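Local coordinates for tyrosine-protein phosphatase non-receptor type 18 (Homo sapiens, PDB 2OC3) that hydrolyses phosphotyrosine in proteins, acting on autophosphorylated tyrosine kinases, and is represented by its catalytic domain, at residues G110-P113 / H114-L117; G141-R144 / C145-Y148; W170-E173 / D174-L177; V215-A218 / R219-Q222; D261-L264 / F265-V268. One frame throughout, in Å; residues are numbered along the deposited sequence.

Overall arrangement
All five contacts are local, each within its own continuous run of eight residues, in a single protein tyrosine phosphatase domain. Contacts 1 and 2 touch: Pro111 O lies 3.0 Å from Glu146 N, a probable hydrogen bond. Both border the phosphate-binding loop: Pro111 is about 9 Å from the predicted nucleophile Cys233, side chain to side chain, and Arg144 about 3 Å from Ser234. Contacts 3 and 4, with centres about 13 Å apart, join the turn between two central-sheet strands to helix 209-222, Leu171 CD1 lying 3.6 Å from Glu217 CG. Contact 5 stands apart, its centre about 34 Å from that of contact 1 across the chain's centre.

Contact 1 (G110-P113 / H114-L117); sequences GPLP and HTLL
Leu112 lays its CB over one face of the His114 imidazole, 4.1 Å from the ring centroid, a CH-pi contact displaced toward the rim of the ring. The two side chains run next to each other and point the same way, and CD1 of Leu112 follows the ring as far as its NE2 at 3.8 Å. His114 reaches this place with CG tucked between its backbone N and carbonyl carbon (chi1 51°), which brings the ring alongside Leu112. The far nitrogen, NE2, is hydrogen-bonded to the carbonyl of Arg62, so the ring is held by apolar packing on a face and by a polar anchor at its end.

Thr115 holds the backbone of Leu112. Its OG1 accepts the backbone N-H of Leu112 at 2.9 Å, while Thr115 N returns a bond to Leu112 O, also 2.9 Å. Threonine suits this buried spot because its hydroxyl can satisfy a main-chain N-H. Pro111, whose ring cannot donate a hydrogen bond from nitrogen, offers CG to Leu116 CD2 at 3.9 Å; these side chains cross nearly perpendicularly. Water 1 donates to Pro113 O and accepts from Leu117 N, spanning the first turn.

Thr115 occupies the N-cap position of helix 116-125, although its hydroxyl serves the preceding loop and makes no capping bond. Gly110, Pro111 and Leu112 belong to the Gln-Gly-Pro-Leu segment characteristic of classical protein tyrosine phosphatases, which leads from strand 103-108 toward that helix beside the phosphate-binding loop, where Gly110 bonds to the backbone of Ser234.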
loop_
_atom_site.group_PDB
_atom_site.type_symbol
_atom_site.label_atom_id
_atom_site.label_comp_id
_atom_site.label_asym_id
_atom_site.label_seq_id
_atom_site.Cartn_x
_atom_site.Cartn_y
_atom_site.Cartn_z
ATOM N N GLY A 110 -1.874 -2.139 8.576
ATOM C CA GLY A 110 -3.214 -2.644 8.878
ATOM C C GLY A 110 -3.634 -2.041 10.213
ATOM O O GLY A 110 -2.912 -2.153 11.208
ATOM N N PRO A 111 -4.808 -1.369 10.247
ATOM C CA PRO A 111 -5.171 -0.670 11.471
ATOM C C PRO A 111 -5.359 -1.574 12.693
ATOM O O PRO A 111 -5.723 -2.764 12.562
ATOM C CB PRO A 111 -6.453 0.052 11.087
ATOM C CG PRO A 111 -6.974 -0.680 9.950
ATOM C CD PRO A 111 -5.800 -1.167 9.183
ATOM N N LEU A 112 -5.088 -0.987 13.863
ATOM C CA LEU A 112 -5.301 -1.629 15.153
ATOM C C LEU A 112 -6.683 -1.261 15.669
ATOM O O LEU A 112 -7.311 -0.327 15.160
ATOM C CB LEU A 112 -4.242 -1.076 16.126
ATOM C CG LEU A 112 -2.796 -1.403 15.769
ATOM C CD1 LEU A 112 -1.851 -0.404 16.441
ATOM C CD2 LEU A 112 -2.422 -2.780 16.219
ATOM N N PRO A 113 -7.162 -1.935 16.732
ATOM C CA PRO A 113 -8.480 -1.545 17.227
ATOM C C PRO A 113 -8.618 -0.040 17.529
ATOM O O PRO A 113 -9.612 0.604 17.145
ATOM C CB PRO A 113 -8.651 -2.420 18.496
ATOM C CG PRO A 113 -7.803 -3.572 18.252
ATOM C CD PRO A 113 -6.593 -3.054 17.495
ATOM N N HIS A 114 -7.567 0.510 18.122
ATOM C CA HIS A 114 -7.541 1.920 18.471
ATOM C C HIS A 114 -7.027 2.855 17.377
ATOM O O HIS A 114 -6.929 4.069 17.627
ATOM C CB HIS A 114 -6.729 2.147 19.740
ATOM C CG HIS A 114 -5.379 1.522 19.715
ATOM N ND1 HIS A 114 -5.187 0.157 19.800
ATOM C CD2 HIS A 114 -4.146 2.069 19.589
ATOM C CE1 HIS A 114 -3.893 -0.103 19.744
ATOM N NE2 HIS A 114 -3.242 1.039 19.612
ATOM N N THR A 115 -6.701 2.333 16.183
ATOM C CA THR A 115 -6.422 3.227 15.048
ATOM C C THR A 115 -7.421 3.086 13.875
ATOM O O THR A 115 -7.242 3.711 12.836
ATOM C CB THR A 115 -5.001 3.142 14.532
ATOM O OG1 THR A 115 -4.808 1.902 13.842
ATOM C CG2 THR A 115 -3.980 3.304 15.663
ATOM N N LEU A 116 -8.497 2.322 14.064
ATOM C CA LEU A 116 -9.559 2.194 13.047
ATOM C C LEU A 116 -10.104 3.550 12.631
ATOM O O LEU A 116 -10.301 3.848 11.462
ATOM C CB LEU A 116 -10.718 1.339 13.556
ATOM C CG LEU A 116 -10.511 -0.168 13.621
ATOM C CD1 LEU A 116 -11.820 -0.819 14.115
ATOM C CD2 LEU A 116 -10.152 -0.769 12.259
ATOM N N LEU A 117 -10.372 4.390 13.619
ATOM C CA LEU A 117 -10.905 5.716 13.347
ATOM C C LEU A 117 -9.884 6.512 12.511
ATOM O O LEU A 117 -10.252 7.252 11.559
ATOM C CB LEU A 117 -11.282 6.455 14.663
ATOM C CG LEU A 117 -11.666 7.920 14.520
ATOM C CD1 LEU A 117 -12.843 8.066 13.571
ATOM C CD2 LEU A 117 -12.024 8.480 15.894
HETATM O O HOH W 1 -10.382 3.498 16.467
#

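Contact 2 (G141-R144 / C145-Y148); sequences GRKR and CERY
Lys143 NZ and Glu146 OE2 meet at 2.6 Å in a salt bridge that is also a hydrogen bond. The ammonium approaches from above the carboxylate plane, 35° out of it, and the two side chains cross at about a right angle. Bends at chi2 and chi4 fold the lysine chain over the intervening backbone, bringing its CE to 3.3 Å from Cys145 O. Glutamate matches it by bending at chi2 (-61°), which curls the carboxylate back toward the lysine.

Water 2 forms the next layer, accepting from Lys143 NZ at 2.9 Å and from Arg147 N at 3.0 Å, so the ammonium is tied to the backbone beyond the glutamate as well. Farther out, the backbone of Glu146 bonds to that of Pro111, and its side chain rests on Pro113 and Leu116. Next to Lys143, Arg144 gives NH1 to Tyr66 OH, while its carbonyl accepts from the hydroxyl of Ser234, a substrate-binding residue by similarity. The small side chain of Cys145 is buried against Pro111 and Met133.

With opposite charges so close, each group would probably favour the ionised state of the other, and the bridge links the end of strand 142-143 to the following loop and probably steadies it.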
loop_
_atom_site.group_PDB
_atom_site.type_symbol
_atom_site.label_atom_id
_atom_site.label_comp_id
_atom_site.label_asym_id
_atom_site.label_seq_id
_atom_site.Cartn_x
_atom_site.Cartn_y
_atom_site.Cartn_z
ATOM N N GLY A 141 -2.127 -17.902 12.729
ATOM C CA GLY A 141 -2.302 -17.839 14.169
ATOM C C GLY A 141 -1.906 -16.530 14.820
ATOM O O GLY A 141 -1.910 -16.450 16.045
ATOM N N ARG A 142 -1.649 -15.484 14.019
ATOM C CA ARG A 142 -1.274 -14.164 14.524
ATOM C C ARG A 142 -2.191 -13.097 13.942
ATOM O O ARG A 142 -2.497 -13.139 12.755
ATOM C CB ARG A 142 0.164 -13.878 14.163
ATOM C CG ARG A 142 1.169 -14.919 14.749
ATOM C CD ARG A 142 2.570 -14.372 14.646
ATOM N NE ARG A 142 3.628 -15.245 15.166
ATOM C CZ ARG A 142 4.284 -16.158 14.448
ATOM N NH1 ARG A 142 3.999 -16.373 13.161
ATOM N NH2 ARG A 142 5.243 -16.869 15.033
ATOM N N LYS A 143 -2.672 -12.187 14.777
ATOM C CA LYS A 143 -3.453 -11.042 14.302
ATOM C C LYS A 143 -2.560 -10.094 13.503
ATOM O O LYS A 143 -1.461 -9.683 13.941
ATOM C CB LYS A 143 -4.095 -10.266 15.458
ATOM C CG LYS A 143 -5.225 -9.308 15.050
ATOM C CD LYS A 143 -6.477 -10.067 14.646
ATOM C CE LYS A 143 -7.575 -9.205 14.074
ATOM N NZ LYS A 143 -8.593 -8.845 15.105
ATOM N N ARG A 144 -3.017 -9.778 12.297
ATOM C CA ARG A 144 -2.254 -8.958 11.366
ATOM C C ARG A 144 -2.983 -7.670 10.945
ATOM O O ARG A 144 -2.326 -6.702 10.517
ATOM C CB ARG A 144 -1.904 -9.794 10.126
ATOM C CG ARG A 144 -0.910 -10.902 10.417
ATOM C CD ARG A 144 0.468 -10.364 10.822
ATOM N NE ARG A 144 1.427 -11.472 10.975
ATOM C CZ ARG A 144 2.485 -11.454 11.784
ATOM N NH1 ARG A 144 2.759 -10.420 12.577
ATOM N NH2 ARG A 144 3.261 -12.521 11.821
ATOM N N CYS A 145 -4.302 -7.632 11.068
ATOM C CA CYS A 145 -5.070 -6.450 10.729
ATOM C C CYS A 145 -6.434 -6.536 11.350
ATOM O O CYS A 145 -7.074 -7.598 11.219
ATOM C CB CYS A 145 -5.216 -6.364 9.205
ATOM S SG CYS A 145 -5.991 -4.844 8.564
ATOM N N GLU A 146 -6.919 -5.431 11.926
ATOM C CA GLU A 146 -8.315 -5.386 12.331
ATOM C C GLU A 146 -9.266 -5.249 11.152
ATOM O O GLU A 146 -8.962 -4.547 10.171
ATOM C CB GLU A 146 -8.545 -4.263 13.328
ATOM C CG GLU A 146 -7.809 -4.475 14.609
ATOM C CD GLU A 146 -8.239 -5.747 15.339
ATOM O OE1 GLU A 146 -9.461 -5.890 15.577
ATOM O OE2 GLU A 146 -7.389 -6.605 15.592
ATOM N N ARG A 147 -10.439 -5.859 11.254
ATOM C CA ARG A 147 -11.480 -5.678 10.256
ATOM C C ARG A 147 -11.988 -4.247 10.378
ATOM O O ARG A 147 -12.476 -3.817 11.443
ATOM C CB ARG A 147 -12.628 -6.661 10.467
ATOM C CG ARG A 147 -13.786 -6.351 9.564
ATOM C CD ARG A 147 -14.756 -7.492 9.484
ATOM N NE ARG A 147 -15.403 -7.779 10.763
ATOM C CZ ARG A 147 -16.458 -7.118 11.242
ATOM N NH1 ARG A 147 -16.979 -6.067 10.601
ATOM N NH2 ARG A 147 -16.997 -7.484 12.413
ATOM N N TYR A 148 -11.901 -3.512 9.276
ATOM C CA TYR A 148 -12.405 -2.150 9.185
ATOM C C TYR A 148 -13.566 -1.992 8.241
ATOM O O TYR A 148 -14.092 -0.881 8.092
ATOM C CB TYR A 148 -11.271 -1.233 8.789
ATOM C CG TYR A 148 -10.564 -1.637 7.502
ATOM C CD1 TYR A 148 -11.081 -1.276 6.244
ATOM C CD2 TYR A 148 -9.337 -2.313 7.536
ATOM C CE1 TYR A 148 -10.461 -1.606 5.074
ATOM C CE2 TYR A 148 -8.701 -2.681 6.324
ATOM C CZ TYR A 148 -9.255 -2.293 5.104
ATOM O OH TYR A 148 -8.619 -2.573 3.931
HETATM O O HOH W 2 -10.787 -7.750 13.563
#

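Contact 3 (W170-E173 / D174-L177); sequences WLNE and DIML
Leu171 and the buried Ile175 and Leu177 make the tightly packed part of this hairpin. At the corner of the chain, Leu171 sets CD1 against Ile175 CG2 and CD2 against Leu177 CB, both at 4.1 Å, while its N-H gives a 2.8 Å bond to Ile175 O.

Past this corner, a type I turn runs from Asn172 to Ile175, and its closing bond, Ile175 N to Asn172 O, is weak at 3.4 Å. Asn172 adds a second tie, an Asx turn in which OD1 accepts Asp174 N at 2.9 Å, with the donor in the carbonyl plane. With an alanine here, the N-H of Asp174 would probably lose its side-chain acceptor and the turn would be freer to flex.

The looser, solvent side holds Trp170 and Glu173. Trp170 and Met176 form an antiparallel non-hydrogen-bonded pair, on the face opposite Ile175. In one of the two conformers of Met176, its CE lies over a face of the indole and SD stands 4.7 Å from the centroid of the five-membered ring, a tentative Met-aromatic contact. Glu173 extends alongside Asp174, their OE1 and OD1 4.4 Å apart, a proximity likely to be mildly unfavourable. Asp174, however, is anchored by hydrogen bonds to His210 and Ser198.

The hairpin joins strands 161-170 and 175-184 of the central sheet, with Leu171 and Ile175 on Leu194 of strand 187-196 and Asn172 against His210 and Ala213 of helix 209-222.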
loop_
_atom_site.group_PDB
_atom_site.type_symbol
_atom_site.label_atom_id
_atom_site.label_comp_id
_atom_site.label_asym_id
_atom_site.label_seq_id
_atom_site.Cartn_x
_atom_site.Cartn_y
_atom_site.Cartn_z
ATOM N N TRP A 170 -16.028 -12.201 -5.427
ATOM C CA TRP A 170 -14.733 -12.778 -5.724
ATOM C C TRP A 170 -14.374 -12.567 -7.185
ATOM O O TRP A 170 -15.101 -13.024 -8.078
ATOM C CB TRP A 170 -14.681 -14.261 -5.375
ATOM C CG TRP A 170 -14.717 -14.523 -3.912
ATOM C CD1 TRP A 170 -15.808 -14.509 -3.096
ATOM C CD2 TRP A 170 -13.595 -14.811 -3.059
ATOM N NE1 TRP A 170 -15.440 -14.778 -1.814
ATOM C CE2 TRP A 170 -14.083 -14.971 -1.755
ATOM C CE3 TRP A 170 -12.223 -14.966 -3.291
ATOM C CZ2 TRP A 170 -13.248 -15.262 -0.671
ATOM C CZ3 TRP A 170 -11.398 -15.271 -2.222
ATOM C CH2 TRP A 170 -11.912 -15.438 -0.938
ATOM N N LEU A 171 -13.297 -11.838 -7.475
ATOM C CA LEU A 171 -12.883 -11.637 -8.876
ATOM C C LEU A 171 -12.196 -12.868 -9.470
ATOM O O LEU A 171 -12.223 -13.103 -10.685
ATOM C CB LEU A 171 -11.948 -10.419 -8.979
ATOM C CG LEU A 171 -12.518 -9.112 -8.411
ATOM C CD1 LEU A 171 -11.551 -7.968 -8.727
ATOM C CD2 LEU A 171 -13.936 -8.812 -8.949
ATOM N N ASN A 172 -11.513 -13.609 -8.593
ATOM C CA ASN A 172 -10.844 -14.875 -8.884
ATOM C C ASN A 172 -10.596 -15.568 -7.526
ATOM O O ASN A 172 -11.044 -15.047 -6.499
ATOM C CB ASN A 172 -9.595 -14.651 -9.699
ATOM C CG ASN A 172 -8.599 -13.776 -8.999
ATOM O OD1 ASN A 172 -8.280 -14.014 -7.848
ATOM N ND2 ASN A 172 -8.077 -12.773 -9.701
ATOM N N GLU A 173 -9.953 -16.729 -7.487
ATOM C CA GLU A 173 -9.889 -17.453 -6.211
ATOM C C GLU A 173 -9.091 -16.746 -5.123
ATOM O O GLU A 173 -9.175 -17.102 -3.927
ATOM C CB GLU A 173 -9.374 -18.899 -6.366
ATOM C CG GLU A 173 -7.970 -19.028 -6.812
ATOM C CD GLU A 173 -7.482 -20.480 -6.844
ATOM O OE1 GLU A 173 -7.160 -21.044 -5.764
ATOM O OE2 GLU A 173 -7.418 -21.049 -7.955
ATOM N N ASP A 174 -8.307 -15.731 -5.519
ATOM C CA ASP A 174 -7.419 -15.049 -4.584
ATOM C C ASP A 174 -7.808 -13.613 -4.252
ATOM O O ASP A 174 -7.159 -13.016 -3.380
ATOM C CB ASP A 174 -5.996 -15.052 -5.147
ATOM C CG ASP A 174 -5.468 -16.461 -5.300
ATOM O OD1 ASP A 174 -5.475 -17.210 -4.305
ATOM O OD2 ASP A 174 -5.148 -16.877 -6.443
ATOM N N ILE A 175 -8.810 -13.044 -4.914
ATOM C CA ILE A 175 -9.109 -11.617 -4.755
ATOM C C ILE A 175 -10.585 -11.378 -4.491
ATOM O O ILE A 175 -11.444 -11.805 -5.316
ATOM C CB ILE A 175 -8.753 -10.795 -6.022
ATOM C CG1 ILE A 175 -7.313 -11.024 -6.456
ATOM C CG2 ILE A 175 -8.999 -9.311 -5.804
ATOM C CD1 ILE A 175 -6.231 -10.722 -5.500
ATOM N N MET A 176 -10.865 -10.691 -3.386
ATOM C CA MET A 176 -12.194 -10.242 -2.983
ATOM C C MET A 176 -12.327 -8.756 -3.316
ATOM O O MET A 176 -11.381 -7.973 -3.076
ATOM C CB MET A 176 -12.376 -10.477 -1.489
ATOM C CG MET A 176 -13.479 -9.715 -0.829
ATOM S SD MET A 176 -15.073 -10.240 -1.392
ATOM C CE MET A 176 -15.262 -11.731 -0.462
ATOM N N LEU A 177 -13.488 -8.341 -3.813
ATOM C CA LEU A 177 -13.840 -6.927 -4.024
ATOM C C LEU A 177 -15.055 -6.628 -3.189
ATOM O O LEU A 177 -16.113 -7.200 -3.416
ATOM C CB LEU A 177 -14.153 -6.653 -5.478
ATOM C CG LEU A 177 -14.647 -5.222 -5.819
ATOM C CD1 LEU A 177 -13.658 -4.138 -5.499
ATOM C CD2 LEU A 177 -15.068 -5.088 -7.295
#

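Contact 4 (V215-A218 / R219-Q222); sequences VEEA and RRLQ
Arg220 grips Glu217 side-on, NE and NH2 both donating to the single oxygen OE1, at 3.0 and 2.9 Å. The side chains cross at about a right angle, and the carboxylate and guanidinium planes are 56° apart; OE1 nevertheless lies in the guanidinium plane, at its edge. NH2 meets OE1 on the anti side, whereas NE comes from above the carboxylate plane. Glu217 is placed for this by its chi2 bend of 59°, which also turns OE2 over Leu221, 3.2 Å from its CG. Leu221 packs this branch point against OE2 and its CD1 against the aliphatic CG of Glu217 at 3.8 Å.

Glu216 O lies over one face of the guanidinium, above its centre. Water 3 links the arginine to Glu216, accepting from Arg220 NH1 and donating to Glu216 OE1 at 2.6 Å. Were the glutamate at Glu217 replaced by an alanine, NE and NH2 of Arg220 would probably lose their shared acceptor and the guanidinium would be freer to turn. Helical bonds such as Leu221 N to Glu217 O, 3.0 Å, hold the frame.

Ala218, small enough for close approach, faces Val130 and Leu132 of strand 130-133 and Leu194 of strand 187-196, while Arg219 forms a salt bridge with Asp247 of helix 238-254, so helix 209-222 is wedged between that helix and the central sheet.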
loop_
_atom_site.group_PDB
_atom_site.type_symbol
_atom_site.label_atom_id
_atom_site.label_comp_id
_atom_site.label_asym_id
_atom_site.label_seq_id
_atom_site.Cartn_x
_atom_site.Cartn_y
_atom_site.Cartn_z
ATOM N N VAL A 215 -4.579 -5.256 -9.456
ATOM C CA VAL A 215 -4.118 -3.928 -9.871
ATOM C C VAL A 215 -4.947 -3.411 -11.046
ATOM O O VAL A 215 -5.367 -2.256 -11.048
ATOM C CB VAL A 215 -2.619 -3.929 -10.194
ATOM C CG1 VAL A 215 -2.219 -2.599 -10.840
ATOM C CG2 VAL A 215 -1.822 -4.113 -8.913
ATOM N N GLU A 216 -5.212 -4.279 -12.010
ATOM C CA GLU A 216 -6.035 -3.885 -13.150
ATOM C C GLU A 216 -7.418 -3.408 -12.701
ATOM O O GLU A 216 -7.934 -2.380 -13.167
ATOM C CB GLU A 216 -6.171 -5.054 -14.148
ATOM C CG GLU A 216 -4.859 -5.442 -14.855
ATOM C CD GLU A 216 -4.837 -6.831 -15.434
ATOM O OE1 GLU A 216 -5.829 -7.593 -15.325
ATOM O OE2 GLU A 216 -3.767 -7.192 -15.996
ATOM N N GLU A 217 -8.045 -4.163 -11.804
ATOM C CA GLU A 217 -9.354 -3.769 -11.319
ATOM C C GLU A 217 -9.289 -2.492 -10.488
ATOM O O GLU A 217 -10.140 -1.611 -10.609
ATOM C CB GLU A 217 -9.973 -4.893 -10.514
ATOM C CG GLU A 217 -11.344 -4.543 -9.895
ATOM C CD GLU A 217 -12.437 -4.150 -10.899
ATOM O OE1 GLU A 217 -12.427 -4.597 -12.056
ATOM O OE2 GLU A 217 -13.349 -3.385 -10.515
ATOM N N ALA A 218 -8.282 -2.345 -9.631
ATOM C CA ALA A 218 -8.154 -1.119 -8.862
ATOM C C ALA A 218 -8.111 0.096 -9.762
ATOM O O ALA A 218 -8.670 1.124 -9.450
ATOM C CB ALA A 218 -6.885 -1.136 -7.988
ATOM N N ARG A 219 -7.368 -0.036 -10.860
ATOM C CA ARG A 219 -7.235 1.085 -11.780
ATOM C C ARG A 219 -8.525 1.388 -12.512
ATOM O O ARG A 219 -8.810 2.563 -12.791
ATOM C CB ARG A 219 -6.086 0.841 -12.749
ATOM C CG ARG A 219 -4.726 1.206 -12.125
ATOM C CD ARG A 219 -4.572 2.688 -12.110
ATOM N NE ARG A 219 -3.485 3.120 -11.254
ATOM C CZ ARG A 219 -3.340 4.355 -10.808
ATOM N NH1 ARG A 219 -4.234 5.303 -11.098
ATOM N NH2 ARG A 219 -2.298 4.640 -10.020
ATOM N N ARG A 220 -9.315 0.365 -12.821
ATOM C CA ARG A 220 -10.619 0.656 -13.433
ATOM C C ARG A 220 -11.503 1.414 -12.452
ATOM O O ARG A 220 -12.216 2.343 -12.836
ATOM C CB ARG A 220 -11.330 -0.625 -13.858
ATOM C CG ARG A 220 -10.728 -1.305 -15.071
ATOM C CD ARG A 220 -11.541 -2.450 -15.614
ATOM N NE ARG A 220 -11.451 -3.620 -14.754
ATOM C CZ ARG A 220 -10.583 -4.624 -14.917
ATOM N NH1 ARG A 220 -9.711 -4.632 -15.917
ATOM N NH2 ARG A 220 -10.604 -5.632 -14.104
ATOM N N LEU A 221 -11.493 0.998 -11.178
ATOM C CA LEU A 221 -12.344 1.627 -10.165
ATOM C C LEU A 221 -11.881 3.031 -9.821
ATOM O O LEU A 221 -12.703 3.903 -9.504
ATOM C CB LEU A 221 -12.383 0.782 -8.896
ATOM C CG LEU A 221 -12.991 -0.595 -9.069
ATOM C CD1 LEU A 221 -12.632 -1.510 -7.906
ATOM C CD2 LEU A 221 -14.538 -0.521 -9.248
ATOM N N GLN A 222 -10.569 3.243 -9.843
ATOM C CA GLN A 222 -9.965 4.544 -9.546
ATOM C C GLN A 222 -10.336 5.592 -10.602
ATOM O O GLN A 222 -10.598 6.753 -10.254
ATOM C CB GLN A 222 -8.440 4.394 -9.509
ATOM C CG GLN A 222 -7.612 5.697 -9.414
ATOM C CD GLN A 222 -7.809 6.442 -8.128
ATOM O OE1 GLN A 222 -8.278 5.892 -7.132
ATOM N NE2 GLN A 222 -7.460 7.736 -8.148
HETATM O O HOH W 3 -8.341 -7.245 -16.080
#

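Contact 5 (D261-L264 / F265-V268); sequences DFSL and FDVV
The backbone passes from an extended Ser263 into helical angles from Leu264 onward, and the first strong helical bond, Val268 N to Leu264 O, is short and nearly straight at 3.0 Å and 172°. Ahead of it the turn is looser: Ser263 O receives only weak bonds from Asp266 N and Val267 N, both at 3.3 Å.

Ser263 takes up the slack as the N-cap. Its OG accepts the N-H of Asp266 at 3.0 Å: with OG trans to its own N (chi1 173°), the hydroxyl reaches forward over the first turn. Serine suits the site: a short side chain carrying an oxygen that can stand in for the carbonyl a preceding helical residue would have supplied. Asp266 curls its carboxylate back beside the serine, OD2 lying 3.3 Å from Ser263 CB. A negative charge at this first turn would probably be favoured by the helix dipole. The cap also borders Phe265, whose CB is 3.5 Å from Ser263 OG, while its ring packs on Ile37 and Tyr285.

Phe262 sends CE1 toward Val267 CG2 at 3.9 Å, one apolar side chain passing the other at a slant. This residue and Leu264 carry apolar bulk into the interior, and the compact valines pack closely against neighbouring helices.

Phe262 rests on Val249 and Leu252 of helix 238-254 and meets Phe15 edge-to-face. Val268, like Phe265, packs between helix 29-47 and helix 282-296, seating helix 264-272 in the helical side of the domain.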
loop_
_atom_site.group_PDB
_atom_site.type_symbol
_atom_site.label_atom_id
_atom_site.label_comp_id
_atom_site.label_asym_id
_atom_site.label_seq_id
_atom_site.Cartn_x
_atom_site.Cartn_y
_atom_site.Cartn_z
ATOM N N ASP A 261 16.564 2.819 -20.761
ATOM C CA ASP A 261 17.370 2.530 -19.589
ATOM C C ASP A 261 16.508 2.324 -18.346
ATOM O O ASP A 261 16.967 2.578 -17.235
ATOM C CB ASP A 261 18.365 3.662 -19.344
ATOM C CG ASP A 261 17.689 5.016 -19.153
ATOM O OD1 ASP A 261 16.438 5.115 -19.260
ATOM O OD2 ASP A 261 18.423 5.987 -18.884
ATOM N N PHE A 262 15.256 1.900 -18.538
ATOM C CA PHE A 262 14.376 1.595 -17.405
ATOM C C PHE A 262 15.063 0.649 -16.424
ATOM O O PHE A 262 15.661 -0.376 -16.805
ATOM C CB PHE A 262 13.087 0.959 -17.884
ATOM C CG PHE A 262 12.195 0.489 -16.755
ATOM C CD1 PHE A 262 11.588 1.403 -15.906
ATOM C CD2 PHE A 262 11.992 -0.856 -16.535
ATOM C CE1 PHE A 262 10.767 0.947 -14.840
ATOM C CE2 PHE A 262 11.169 -1.297 -15.497
ATOM C CZ PHE A 262 10.575 -0.375 -14.665
ATOM N N SER A 263 14.942 0.992 -15.143
ATOM C CA SER A 263 15.587 0.269 -14.079
ATOM C C SER A 263 14.547 0.006 -12.977
ATOM O O SER A 263 14.087 0.938 -12.322
ATOM C CB SER A 263 16.708 1.126 -13.500
ATOM O OG SER A 263 17.273 0.513 -12.345
ATOM N N LEU A 264 14.230 -1.261 -12.790
ATOM C CA LEU A 264 13.339 -1.669 -11.681
ATOM C C LEU A 264 14.058 -1.439 -10.341
ATOM O O LEU A 264 13.432 -1.063 -9.335
ATOM C CB LEU A 264 12.910 -3.112 -11.883
ATOM C CG LEU A 264 11.792 -3.692 -11.043
ATOM C CD1 LEU A 264 10.572 -2.781 -11.102
ATOM C CD2 LEU A 264 11.454 -5.077 -11.586
ATOM N N PHE A 265 15.384 -1.580 -10.350
ATOM C CA PHE A 265 16.220 -1.295 -9.187
ATOM C C PHE A 265 15.956 0.133 -8.715
ATOM O O PHE A 265 15.734 0.401 -7.527
ATOM C CB PHE A 265 17.696 -1.539 -9.543
ATOM C CG PHE A 265 18.667 -1.122 -8.479
ATOM C CD1 PHE A 265 19.212 -2.067 -7.608
ATOM C CD2 PHE A 265 19.048 0.192 -8.357
ATOM C CE1 PHE A 265 20.108 -1.667 -6.628
ATOM C CE2 PHE A 265 19.944 0.595 -7.382
ATOM C CZ PHE A 265 20.466 -0.347 -6.523
ATOM N N ASP A 266 15.982 1.083 -9.648
ATOM C CA ASP A 266 15.851 2.486 -9.291
ATOM C C ASP A 266 14.452 2.789 -8.737
ATOM O O ASP A 266 14.311 3.609 -7.833
ATOM C CB ASP A 266 16.098 3.378 -10.514
ATOM C CG ASP A 266 17.554 3.397 -10.958
ATOM O OD1 ASP A 266 18.450 2.963 -10.196
ATOM O OD2 ASP A 266 17.807 3.874 -12.094
ATOM N N VAL A 267 13.438 2.115 -9.273
ATOM C CA VAL A 267 12.050 2.319 -8.801
ATOM C C VAL A 267 11.922 1.852 -7.349
ATOM O O VAL A 267 11.412 2.582 -6.505
ATOM C CB VAL A 267 11.013 1.591 -9.686
ATOM C CG1 VAL A 267 9.607 1.702 -9.083
ATOM C CG2 VAL A 267 11.058 2.156 -11.140
ATOM N N VAL A 268 12.405 0.643 -7.072
ATOM C CA VAL A 268 12.312 0.098 -5.725
ATOM C C VAL A 268 13.142 0.928 -4.730
ATOM O O VAL A 268 12.666 1.242 -3.642
ATOM C CB VAL A 268 12.711 -1.366 -5.696
ATOM C CG1 VAL A 268 12.757 -1.890 -4.232
ATOM C CG2 VAL A 268 11.709 -2.200 -6.572
#